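Long-range contacts in phosphoribosylglycinamide synthetase (Anaerococcus prevotii, PDB 4DIM), which probably acts as an ATP-dependent, metal-requiring ligase of the ATP-grasp superfamily: residues N121-R126 against K243-K248; E115-Y120 against I250-L255. All coordinates share one frame; numbering follows the deposited sequence.

Overall arrangement
Helix 236-253 takes part in both contacts, and its partners change along its length: in contact 1 its middle turns meet the loop that leaves helix 110-120; in contact 2 its last turn meets that helix directly. The centres of the two contacts lie about 8 Å apart. Contact 2 is the more buried, an apolar packing of alanine, leucine and aromatic side chains without a hydrogen bond across it. Contact 1 is partly buried and mainly polar, with a carboxylate and an ammonium group reaching loop backbone atoms. Val122 joins them: its CG2 packs near Ala252, while its backbone N probably bonds Phe117 O.

Contact 1 of 2, residues N121-R126 against K243-K248; sequences NVNTAR and KTEVKK
Glu245 and Lys248, one helical turn apart, reach across to the backbone of the loop at Asn121 and Asn123. Glu245 OE1 accepts the N-H of Asn123 at 2.8 Å, an almost straight bond (171° at the hydrogen), and Lys248 NZ donates to Asn121 O at 2.7 Å, approaching nearly in line with the carbonyl. The two side chains also form a salt bridge, long and weakly hydrogen-bonded, with Lys248 NZ 3.5 Å from Glu245 OE2.

A bend at chi2 (-43°) turns the Glu245 carboxylate against the Asn123 amide, and the two flat groups stack with planes 15° apart, Asn123 CG lying 3.3 Å from Glu245 OE1. A leucine at Glu245 would probably leave the Asn123 N-H without its acceptor and the Lys248 ammonium without its matching charge.

The apolar part falls to Val122, whose CG2 lies 3.7 Å from Lys248 CB. Asn121, with positive phi, closes the preceding helix in a Schellman motif.

The loop runs from helix 110-120 to strand 127-128 and packs on strand 270-277, where Asn123 ND2 bonds Val271 O and Val122 touches Ile273; Val122 also meets Phe117 of helix 110-120, and Glu245 packs on Val271.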
ATOM      1  N   ASN A 121       0.526 -10.605  20.801  1.00 85.24           N
ATOM      2  CA  ASN A 121       0.405  -9.359  21.546  1.00 84.54           C
ATOM      3  C   ASN A 121       0.863  -8.153  20.721  1.00 88.15           C
ATOM      4  O   ASN A 121       1.780  -7.420  21.102  1.00 88.61           O
ATOM      5  CB  ASN A 121       1.206  -9.454  22.878  1.00 85.43           C
ATOM      6  CG  ASN A 121       0.945  -8.301  23.826  1.00 95.94           C
ATOM      7  OD1 ASN A 121      -0.108  -7.659  23.810  1.00 97.45           O
ATOM      8  ND2 ASN A 121       1.894  -7.986  24.649  1.00 94.97           N
ATOM      9  N   VAL A 122       0.225  -7.966  19.591  1.00 84.43           N
ATOM     10  CA  VAL A 122       0.474  -6.832  18.702  1.00 83.77           C
ATOM     11  C   VAL A 122      -0.649  -5.844  18.912  1.00 82.79           C
ATOM     12  O   VAL A 122      -1.798  -6.249  18.940  1.00 80.37           O
ATOM     13  CB  VAL A 122       0.584  -7.307  17.226  1.00 88.63           C
ATOM     14  CG1 VAL A 122       0.527  -6.129  16.241  1.00 87.24           C
ATOM     15  CG2 VAL A 122       1.869  -8.115  17.026  1.00 90.84           C
ATOM     16  N   ASN A 123      -0.321  -4.564  19.063  1.00 80.86           N
ATOM     17  CA  ASN A 123      -1.305  -3.498  19.237  1.00 81.42           C
ATOM     18  C   ASN A 123      -2.137  -3.372  18.023  1.00 86.96           C
ATOM     19  O   ASN A 123      -1.620  -3.143  16.920  1.00 85.39           O
ATOM     20  CB  ASN A 123      -0.658  -2.142  19.497  1.00 88.25           C
ATOM     21  CG  ASN A 123       0.060  -1.999  20.788  1.00 93.52           C
ATOM     22  OD1 ASN A 123      -0.018  -2.851  21.670  1.00 96.87           O
ATOM     23  ND2 ASN A 123       0.796  -0.918  20.902  1.00 95.75           N
ATOM     24  N   THR A 124      -3.427  -3.557  18.220  1.00 87.08           N
ATOM     25  CA  THR A 124      -4.419  -3.460  17.170  1.00 87.40           C
ATOM     26  C   THR A 124      -5.802  -3.268  17.828  1.00 93.44           C
ATOM     27  O   THR A 124      -5.958  -3.614  19.011  1.00 92.99           O
ATOM     28  CB  THR A 124      -4.354  -4.758  16.335  1.00100.13           C
ATOM     29  OG1 THR A 124      -5.001  -4.538  15.074  1.00100.52           O
ATOM     30  CG2 THR A 124      -4.977  -5.981  17.102  1.00 99.29           C
ATOM     31  N   ALA A 125      -6.798  -2.779  17.050  1.00 92.63           N
ATOM     32  CA  ALA A 125      -8.211  -2.688  17.479  1.00 93.84           C
ATOM     33  C   ALA A 125      -8.747  -4.113  17.663  1.00100.61           C
ATOM     34  O   ALA A 125      -8.956  -4.828  16.688  1.00 99.12           O
ATOM     35  CB  ALA A 125      -9.054  -1.950  16.437  1.00 93.94           C
ATOM     36  N   ARG A 126      -8.906  -4.546  18.903  1.00100.62           N
ATOM     37  CA  ARG A 126      -9.328  -5.910  19.200  1.00101.81           C
ATOM     38  C   ARG A 126     -10.797  -6.094  18.860  1.00107.23           C
ATOM     39  O   ARG A 126     -11.558  -5.122  18.899  1.00105.75           O
ATOM     40  CB  ARG A 126      -9.075  -6.212  20.688  1.00104.29           C
ATOM     41  CG  ARG A 126      -7.580  -6.134  21.102  1.00109.45           C
ATOM     42  CD  ARG A 126      -7.356  -6.255  22.611  1.00123.78           C
ATOM     43  NE  ARG A 126      -7.991  -5.155  23.342  1.00129.30           N
ATOM     44  CZ  ARG A 126      -8.098  -5.067  24.665  1.00143.78           C
ATOM     45  NH1 ARG A 126      -7.585  -6.015  25.449  1.00142.19           N
ATOM     46  NH2 ARG A 126      -8.713  -4.027  25.218  1.00119.69           N
ATOM     47  N   LYS A 243       8.288   0.962  14.749  1.00 79.26           N
ATOM     48  CA  LYS A 243       9.318  -0.031  14.450  1.00 80.12           C
ATOM     49  C   LYS A 243       9.080  -1.298  15.273  1.00 86.96           C
ATOM     50  O   LYS A 243       9.194  -2.409  14.759  1.00 87.70           O
ATOM     51  CB  LYS A 243      10.742   0.533  14.752  1.00 83.49           C
ATOM     52  CG  LYS A 243      11.276   1.510  13.685  1.00 97.55           C
ATOM     53  CD  LYS A 243      12.533   2.265  14.036  1.00107.86           C
ATOM     54  CE  LYS A 243      12.872   3.263  12.940  1.00107.87           C
ATOM     55  NZ  LYS A 243      14.137   4.018  13.224  1.00112.32           N
ATOM     56  N   THR A 244       8.685  -1.118  16.533  1.00 84.30           N
ATOM     57  CA  THR A 244       8.418  -2.225  17.411  1.00 85.58           C
ATOM     58  C   THR A 244       7.206  -3.024  16.955  1.00 88.96           C
ATOM     59  O   THR A 244       7.307  -4.253  16.887  1.00 91.34           O
ATOM     60  CB  THR A 244       8.234  -1.739  18.845  1.00 93.47           C
ATOM     61  OG1 THR A 244       9.510  -1.294  19.333  1.00 92.19           O
ATOM     62  CG2 THR A 244       7.677  -2.836  19.765  1.00 93.20           C
ATOM     63  N   GLU A 245       6.049  -2.365  16.715  1.00 81.75           N
ATOM     64  CA  GLU A 245       4.832  -3.100  16.349  1.00 80.05           C
ATOM     65  C   GLU A 245       4.951  -3.718  14.972  1.00 79.98           C
ATOM     66  O   GLU A 245       4.468  -4.830  14.784  1.00 79.94           O
ATOM     67  CB  GLU A 245       3.575  -2.220  16.403  1.00 80.73           C
ATOM     68  CG  GLU A 245       3.155  -1.717  17.768  1.00 95.79           C
ATOM     69  CD  GLU A 245       3.205  -2.709  18.916  1.00112.11           C
ATOM     70  OE1 GLU A 245       2.329  -3.598  18.951  1.00 85.97           O
ATOM     71  OE2 GLU A 245       4.085  -2.578  19.801  1.00103.44           O
ATOM     72  N   VAL A 246       5.563  -3.014  14.002  1.00 72.01           N
ATOM     73  CA  VAL A 246       5.691  -3.585  12.668  1.00 69.97           C
ATOM     74  C   VAL A 246       6.569  -4.849  12.722  1.00 76.04           C
ATOM     75  O   VAL A 246       6.186  -5.864  12.166  1.00 75.06           O
ATOM     76  CB  VAL A 246       6.226  -2.540  11.666  1.00 72.79           C
ATOM     77  CG1 VAL A 246       6.676  -3.193  10.359  1.00 71.91           C
ATOM     78  CG2 VAL A 246       5.174  -1.454  11.410  1.00 70.91           C
ATOM     79  N   LYS A 247       7.726  -4.803  13.407  1.00 77.69           N
ATOM     80  CA  LYS A 247       8.597  -5.996  13.543  1.00 80.00           C
ATOM     81  C   LYS A 247       7.851  -7.168  14.215  1.00 84.41           C
ATOM     82  O   LYS A 247       8.004  -8.320  13.785  1.00 86.56           O
ATOM     83  CB  LYS A 247       9.866  -5.669  14.328  1.00 83.65           C
ATOM     84  CG  LYS A 247      10.915  -4.916  13.505  1.00 84.52           C
ATOM     85  CD  LYS A 247      12.221  -4.662  14.330  1.00 90.91           C
ATOM     86  CE  LYS A 247      13.262  -3.817  13.613  1.00107.83           C
ATOM     87  NZ  LYS A 247      12.967  -2.345  13.688  1.00120.57           N
ATOM     88  N   LYS A 248       7.031  -6.866  15.243  1.00 77.85           N
ATOM     89  CA  LYS A 248       6.228  -7.872  15.913  1.00 77.88           C
ATOM     90  C   LYS A 248       5.193  -8.485  14.977  1.00 83.04           C
ATOM     91  O   LYS A 248       4.982  -9.701  15.001  1.00 85.69           O
ATOM     92  CB  LYS A 248       5.502  -7.272  17.120  1.00 79.43           C
ATOM     93  CG  LYS A 248       6.341  -7.106  18.332  1.00 87.07           C
ATOM     94  CD  LYS A 248       5.731  -6.161  19.335  1.00 92.63           C
ATOM     95  CE  LYS A 248       4.508  -6.713  19.973  1.00 90.87           C
ATOM     96  NZ  LYS A 248       3.993  -5.808  21.019  1.00104.79           N
TER

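Contact 2 of 2, residues E115-Y120 against I250-L255; sequences EAFKKY and IKALGL
Ala116 O takes the backbone N-H of Tyr120 at 2.8 Å, a helical bond that sets these two residues one turn apart on the face that meets Ala252. The interface itself has no hydrogen bond and rests on the fit of small and large apolar groups. Tyr120 CB comes within 3.5 Å of Ala252 CB, and the tyrosine ring receives the alanine's backbone in a CH-pi contact: Ala252 CA lies 4.0 Å from the ring centroid of Tyr120, off-centre and 30° from the ring normal. Ala252 CB also meets the edge of the Phe117 ring, close to its plane, 4.2 Å from Phe117 CD1.

This contact pairs helix 110-120 with the C-terminal turn of helix 236-253, both in the ATP-grasp family region. The second helix closes in a Schellman motif: Leu255 N donates to Ile250 O at 2.9 Å and Gly254 N to Lys251 O at 3.0 Å, the chain leaving through the positive phi of Gly254 (74°). Phe117 also touches Ile273 and Leu253 touches Leu276, both of strand 270-277, and Leu253 meets Met106 and Cys107 of helix 101-108.

Just before the closing turn, Leu253 spreads its two methyls over different partners. Its chi1 of -64° carries CG toward the Phe117 ring, and from there the branches diverge: CD1 lies 3.7 Å from Phe117 CE1, while CD2 lies 4.2 Å from Ala116 CB.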
ATOM      1  N   GLU A 115      -6.361 -12.503  15.238  1.00 86.18           N
ATOM      2  CA  GLU A 115      -6.176 -13.690  16.068  1.00 88.34           C
ATOM      3  C   GLU A 115      -4.672 -13.851  16.369  1.00 92.41           C
ATOM      4  O   GLU A 115      -4.280 -14.195  17.482  1.00 94.54           O
ATOM      5  CB  GLU A 115      -6.748 -14.933  15.349  1.00 91.71           C
ATOM      6  CG  GLU A 115      -6.885 -16.159  16.240  1.00112.87           C
ATOM      7  CD  GLU A 115      -7.227 -17.462  15.536  1.00149.35           C
ATOM      8  OE1 GLU A 115      -6.682 -17.713  14.435  1.00156.67           O
ATOM      9  OE2 GLU A 115      -7.992 -18.263  16.122  1.00143.00           O
ATOM     10  N   ALA A 116      -3.842 -13.606  15.357  1.00 86.48           N
ATOM     11  CA  ALA A 116      -2.396 -13.650  15.482  1.00 87.28           C
ATOM     12  C   ALA A 116      -1.912 -12.511  16.348  1.00 89.34           C
ATOM     13  O   ALA A 116      -1.047 -12.700  17.188  1.00 92.86           O
ATOM     14  CB  ALA A 116      -1.755 -13.569  14.106  1.00 88.16           C
ATOM     15  N   PHE A 117      -2.458 -11.332  16.150  1.00 81.14           N
ATOM     16  CA  PHE A 117      -2.100 -10.174  16.952  1.00 78.66           C
ATOM     17  C   PHE A 117      -2.471 -10.362  18.413  1.00 85.45           C
ATOM     18  O   PHE A 117      -1.703  -9.899  19.240  1.00 87.12           O
ATOM     19  CB  PHE A 117      -2.754  -8.911  16.376  1.00 77.16           C
ATOM     20  CG  PHE A 117      -2.251  -8.446  15.019  1.00 77.37           C
ATOM     21  CD1 PHE A 117      -1.143  -9.044  14.416  1.00 82.18           C
ATOM     22  CD2 PHE A 117      -2.772  -7.305  14.420  1.00 75.60           C
ATOM     23  CE1 PHE A 117      -0.636  -8.551  13.201  1.00 82.13           C
ATOM     24  CE2 PHE A 117      -2.236  -6.804  13.244  1.00 77.56           C
ATOM     25  CZ  PHE A 117      -1.188  -7.440  12.630  1.00 76.44           C
ATOM     26  N   LYS A 118      -3.568 -11.080  18.779  1.00 83.61           N
ATOM     27  CA  LYS A 118      -3.803 -11.280  20.224  1.00 84.40           C
ATOM     28  C   LYS A 118      -2.761 -12.253  20.783  1.00 89.16           C
ATOM     29  O   LYS A 118      -2.185 -11.979  21.839  1.00 93.24           O
ATOM     30  CB  LYS A 118      -5.251 -11.756  20.572  1.00 86.27           C
ATOM     31  CG  LYS A 118      -5.715 -13.084  19.962  1.00108.33           C
ATOM     32  CD  LYS A 118      -6.847 -13.768  20.762  1.00130.71           C
ATOM     33  CE  LYS A 118      -8.032 -12.899  21.170  1.00141.87           C
ATOM     34  NZ  LYS A 118      -9.136 -13.711  21.778  1.00147.13           N
ATOM     35  N   LYS A 119      -2.463 -13.324  20.020  1.00 82.82           N
ATOM     36  CA  LYS A 119      -1.542 -14.409  20.370  1.00 85.20           C
ATOM     37  C   LYS A 119      -0.112 -13.897  20.579  1.00 89.76           C
ATOM     38  O   LYS A 119       0.547 -14.261  21.555  1.00 91.31           O
ATOM     39  CB  LYS A 119      -1.557 -15.467  19.250  1.00 87.34           C
ATOM     40  CG  LYS A 119      -0.704 -16.679  19.519  1.00 93.54           C
ATOM     41  CD  LYS A 119      -0.500 -17.522  18.271  1.00 92.80           C
ATOM     42  CE  LYS A 119       0.546 -18.584  18.522  1.00 98.01           C
ATOM     43  NZ  LYS A 119       0.751 -19.441  17.330  1.00119.74           N
ATOM     44  N   TYR A 120       0.350 -13.072  19.636  1.00 84.66           N
ATOM     45  CA  TYR A 120       1.685 -12.461  19.631  1.00 84.60           C
ATOM     46  C   TYR A 120       1.687 -11.061  20.270  1.00 89.32           C
ATOM     47  O   TYR A 120       2.757 -10.440  20.354  1.00 89.64           O
ATOM     48  CB  TYR A 120       2.254 -12.421  18.199  1.00 83.59           C
ATOM     49  CG  TYR A 120       2.667 -13.797  17.726  1.00 86.43           C
ATOM     50  CD1 TYR A 120       3.838 -14.385  18.182  1.00 91.35           C
ATOM     51  CD2 TYR A 120       1.815 -14.574  16.953  1.00 87.06           C
ATOM     52  CE1 TYR A 120       4.173 -15.694  17.846  1.00 94.61           C
ATOM     53  CE2 TYR A 120       2.196 -15.837  16.513  1.00 91.08           C
ATOM     54  CZ  TYR A 120       3.358 -16.413  16.999  1.00 99.73           C
ATOM     55  OH  TYR A 120       3.723 -17.703  16.690  1.00103.69           O
ATOM     56  N   ILE A 250       5.131  -8.481  11.605  1.00 74.84           N
ATOM     57  CA  ILE A 250       5.790  -9.221  10.542  1.00 73.91           C
ATOM     58  C   ILE A 250       5.994 -10.636  10.982  1.00 78.54           C
ATOM     59  O   ILE A 250       5.680 -11.560  10.233  1.00 79.82           O
ATOM     60  CB  ILE A 250       7.123  -8.528  10.149  1.00 75.44           C
ATOM     61  CG1 ILE A 250       6.807  -7.292   9.244  1.00 72.24           C
ATOM     62  CG2 ILE A 250       8.061  -9.497   9.445  1.00 76.19           C
ATOM     63  CD1 ILE A 250       7.881  -6.299   9.184  1.00 81.46           C
ATOM     64  N   LYS A 251       6.477 -10.812  12.196  1.00 77.30           N
ATOM     65  CA  LYS A 251       6.731 -12.143  12.732  1.00 81.24           C
ATOM     66  C   LYS A 251       5.418 -12.831  13.157  1.00 87.61           C
ATOM     67  O   LYS A 251       5.230 -13.980  12.766  1.00 89.46           O
ATOM     68  CB  LYS A 251       7.743 -12.115  13.873  1.00 86.27           C
ATOM     69  CG  LYS A 251       8.472 -13.471  14.028  1.00107.09           C
ATOM     70  CD  LYS A 251       9.979 -13.364  14.408  1.00115.68           C
ATOM     71  CE  LYS A 251      10.826 -14.506  13.858  1.00118.78           C
ATOM     72  NZ  LYS A 251      10.679 -15.783  14.636  1.00127.76           N
ATOM     73  N   ALA A 252       4.461 -12.118  13.817  1.00 84.18           N
ATOM     74  CA  ALA A 252       3.122 -12.683  14.184  1.00 85.11           C
ATOM     75  C   ALA A 252       2.402 -13.343  12.988  1.00 94.15           C
ATOM     76  O   ALA A 252       1.731 -14.366  13.141  1.00 99.13           O
ATOM     77  CB  ALA A 252       2.208 -11.602  14.768  1.00 83.62           C
ATOM     78  N   LEU A 253       2.558 -12.753  11.814  1.00 89.97           N
ATOM     79  CA  LEU A 253       1.955 -13.203  10.571  1.00 89.81           C
ATOM     80  C   LEU A 253       2.886 -14.052   9.679  1.00 94.11           C
ATOM     81  O   LEU A 253       2.401 -14.622   8.702  1.00 95.44           O
ATOM     82  CB  LEU A 253       1.517 -11.959   9.807  1.00 87.19           C
ATOM     83  CG  LEU A 253       0.440 -11.134  10.479  1.00 91.50           C
ATOM     84  CD1 LEU A 253       0.347  -9.808   9.828  1.00 89.36           C
ATOM     85  CD2 LEU A 253      -0.907 -11.830  10.419  1.00 95.55           C
ATOM     86  N   GLY A 254       4.181 -14.121   9.984  1.00 89.96           N
ATOM     87  CA  GLY A 254       5.119 -14.937   9.221  1.00 91.06           C
ATOM     88  C   GLY A 254       5.499 -14.404   7.852  1.00 93.28           C
ATOM     89  O   GLY A 254       5.779 -15.191   6.939  1.00 93.56           O
ATOM     90  N   LEU A 255       5.548 -13.066   7.700  1.00 86.43           N
ATOM     91  CA  LEU A 255       5.926 -12.489   6.430  1.00 85.97           C
ATOM     92  C   LEU A 255       7.418 -12.590   6.219  1.00 90.17           C
ATOM     93  O   LEU A 255       8.166 -12.387   7.168  1.00 92.31           O
ATOM     94  CB  LEU A 255       5.513 -11.024   6.318  1.00 84.58           C
ATOM     95  CG  LEU A 255       4.069 -10.742   5.974  1.00 90.81           C
ATOM     96  CD1 LEU A 255       3.234 -10.795   7.197  1.00 93.69           C
ATOM     97  CD2 LEU A 255       3.918  -9.365   5.416  1.00 93.80           C
TER